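Local atomic coordinates of putative PLP-dependent aminotransferase (Bacillus cereus ATCC 10987, PDB entry 3JU7), a protein that probably acts as a pyridoxal phosphate-dependent aminotransferase of the DegT/DnrJ/EryC1/StrS family, transferring amino groups between substrates. Residues G48-R53 with G172-Q177. Sequence-based numbering, arbitrary orientation.
Sequences GFFQNR and GMHYGQ
His174 lies against Phe49 and Phe50 in an aromatic cluster where a beta hairpin, strands 169-170 and 173-174, meets the loop joining helix 36-48 to strand 55-59 of the family's aminotransferase fold. Its CG stands anti to the backbone N (chi1 -173°), which carries the imidazole in beside the two phenylalanines. With the Phe49 ring it makes an offset stack, the planes 18° apart, and Phe49 CB sits over the imidazole face in a CH-pi contact. The Phe50 ring meets the imidazole obliquely, CE1 3.2 Å from His174 ND1. Phe166 meets both the Phe49 and His174 rings, and Gly167 N is hydrogen-bonded to His174 NE2. On the backbone side, His174 N donates to a water between the two segments, which also takes an N-H from Gln51 NE2 at 3.0 Å and gives its own hydrogens to Phe49 O and Gln177 OE1; four bonds grip it. A type II turn from His174 to Gln177 then swings the chain round, Tyr175 turning away from the loop, its ring edge-to-face with Trp142, and Gly176 taking the positive phi. Gln177, kinked about its CB-CG bond (chi2 70°), slides its amide past the Phe50 side chain to the loop backbone. There Phe50 O already accepts Arg53 N at 3.0 Å, and the amide comes to it from the opposite face of the carbonyl plane. Gln177 NE2 lies over one face of the Arg53 guanidinium, which is held by a bond from NH1 to Gln51 OE1 at 2.7 Å and a salt bridge to Asp178. Gln177 NE2 itself donates to Phe50 O at 3.0 Å and, weakly, to Arg53 O at 3.5 Å.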
loop_
_atom_site.group_PDB
_atom_site.type_symbol
_atom_site.label_atom_id
_atom_site.label_comp_id
_atom_site.label_asym_id
_atom_site.label_seq_id
_atom_site.Cartn_x
_atom_site.Cartn_y
_atom_site.Cartn_z
ATOM N N GLY A 48 -19.209 -4.923 16.409
ATOM C CA GLY A 48 -20.343 -4.840 15.507
ATOM C C GLY A 48 -20.492 -6.078 14.664
ATOM O O GLY A 48 -21.599 -6.565 14.497
ATOM N N PHE A 49 -19.383 -6.602 14.139
ATOM C CA PHE A 49 -19.477 -7.736 13.243
ATOM C C PHE A 49 -19.016 -9.073 13.814
ATOM O O PHE A 49 -19.647 -10.100 13.526
ATOM C CB PHE A 49 -18.717 -7.442 11.942
ATOM C CG PHE A 49 -19.378 -6.401 11.063
ATOM C CD1 PHE A 49 -20.747 -6.300 10.965
ATOM C CD2 PHE A 49 -18.621 -5.551 10.295
ATOM C CE1 PHE A 49 -21.341 -5.334 10.146
ATOM C CE2 PHE A 49 -19.223 -4.598 9.467
ATOM C CZ PHE A 49 -20.570 -4.492 9.401
ATOM N N PHE A 50 -17.933 -9.098 14.589
ATOM C CA PHE A 50 -17.306 -10.378 14.911
ATOM C C PHE A 50 -17.524 -10.902 16.317
ATOM O O PHE A 50 -16.785 -11.776 16.774
ATOM C CB PHE A 50 -15.828 -10.324 14.599
ATOM C CG PHE A 50 -15.522 -10.170 13.136
ATOM C CD1 PHE A 50 -15.685 -11.231 12.282
ATOM C CD2 PHE A 50 -15.059 -8.965 12.622
ATOM C CE1 PHE A 50 -15.392 -11.103 10.922
ATOM C CE2 PHE A 50 -14.766 -8.839 11.255
ATOM C CZ PHE A 50 -14.934 -9.903 10.424
ATOM N N GLN A 51 -18.546 -10.369 16.976
ATOM C CA GLN A 51 -18.970 -10.801 18.295
ATOM C C GLN A 51 -17.801 -10.799 19.255
ATOM O O GLN A 51 -17.747 -11.631 20.150
ATOM C CB GLN A 51 -19.629 -12.194 18.225
ATOM C CG GLN A 51 -20.931 -12.238 17.408
ATOM C CD GLN A 51 -21.419 -13.670 17.139
ATOM O OE1 GLN A 51 -21.377 -14.527 18.018
ATOM N NE2 GLN A 51 -21.879 -13.929 15.917
ATOM N N ASN A 52 -16.862 -9.863 19.064
ATOM C CA ASN A 52 -15.698 -9.764 19.925
ATOM C C ASN A 52 -14.958 -11.075 20.112
ATOM O O ASN A 52 -14.458 -11.370 21.213
ATOM C CB ASN A 52 -16.113 -9.211 21.318
ATOM C CG ASN A 52 -16.329 -7.713 21.305
ATOM O OD1 ASN A 52 -15.520 -6.952 20.754
ATOM N ND2 ASN A 52 -17.422 -7.286 21.871
ATOM N N ARG A 53 -14.901 -11.875 19.048
ATOM C CA ARG A 53 -14.128 -13.082 19.039
ATOM C C ARG A 53 -13.212 -13.008 17.809
ATOM O O ARG A 53 -13.689 -12.832 16.668
ATOM C CB ARG A 53 -15.031 -14.311 18.934
ATOM C CG ARG A 53 -16.055 -14.457 20.017
ATOM C CD ARG A 53 -16.494 -15.933 20.155
ATOM N NE ARG A 53 -17.083 -16.456 18.920
ATOM C CZ ARG A 53 -18.350 -16.261 18.545
ATOM N NH1 ARG A 53 -19.190 -15.534 19.294
ATOM N NH2 ARG A 53 -18.788 -16.788 17.411
ATOM N N GLY A 172 -27.480 -14.078 11.020
ATOM C CA GLY A 172 -26.878 -13.254 12.052
ATOM C C GLY A 172 -25.393 -13.477 12.288
ATOM O O GLY A 172 -24.856 -13.028 13.288
HETATM N N MSE A 173 -24.695 -14.147 11.389
HETATM C CA MSE A 173 -23.270 -14.292 11.586
HETATM C C MSE A 173 -22.564 -13.612 10.436
HETATM O O MSE A 173 -22.999 -13.729 9.284
HETATM C CB MSE A 173 -22.901 -15.768 11.675
HETATM C CG MSE A 173 -21.516 -16.125 11.167
HETATM SE SE MSE A 173 -21.104 -17.949 11.609
HETATM C CE MSE A 173 -20.074 -18.412 10.065
ATOM N N HIS A 174 -21.470 -12.907 10.751
ATOM C CA HIS A 174 -20.685 -12.252 9.728
ATOM C C HIS A 174 -19.805 -13.286 9.022
ATOM O O HIS A 174 -19.264 -14.189 9.652
ATOM C CB HIS A 174 -19.840 -11.125 10.303
ATOM C CG HIS A 174 -19.137 -10.318 9.255
ATOM N ND1 HIS A 174 -17.840 -10.566 8.878
ATOM C CD2 HIS A 174 -19.560 -9.289 8.487
ATOM C CE1 HIS A 174 -17.491 -9.721 7.927
ATOM N NE2 HIS A 174 -18.520 -8.935 7.673
ATOM N N TYR A 175 -19.662 -13.134 7.715
ATOM C CA TYR A 175 -18.835 -14.028 6.942
ATOM C C TYR A 175 -17.415 -14.077 7.486
ATOM O O TYR A 175 -16.791 -13.023 7.622
ATOM C CB TYR A 175 -18.762 -13.583 5.485
ATOM C CG TYR A 175 -17.996 -14.595 4.701
ATOM C CD1 TYR A 175 -18.606 -15.771 4.313
ATOM C CD2 TYR A 175 -16.650 -14.432 4.426
ATOM C CE1 TYR A 175 -17.935 -16.736 3.641
ATOM C CE2 TYR A 175 -15.944 -15.425 3.732
ATOM C CZ TYR A 175 -16.609 -16.578 3.353
ATOM O OH TYR A 175 -15.981 -17.599 2.673
ATOM N N GLY A 176 -16.943 -15.298 7.771
ATOM C CA GLY A 176 -15.585 -15.581 8.236
ATOM C C GLY A 176 -15.417 -15.801 9.740
ATOM O O GLY A 176 -14.318 -16.120 10.217
ATOM N N GLN A 177 -16.506 -15.628 10.478
ATOM C CA GLN A 177 -16.481 -15.658 11.948
ATOM C C GLN A 177 -15.747 -16.897 12.444
ATOM O O GLN A 177 -16.011 -18.009 11.954
ATOM C CB GLN A 177 -17.911 -15.622 12.486
ATOM C CG GLN A 177 -18.053 -15.666 14.044
ATOM C CD GLN A 177 -17.568 -14.382 14.691
ATOM O OE1 GLN A 177 -18.094 -13.302 14.396
ATOM N NE2 GLN A 177 -16.524 -14.476 15.532
HETATM O O HOH W 1 -20.550 -12.733 13.530
#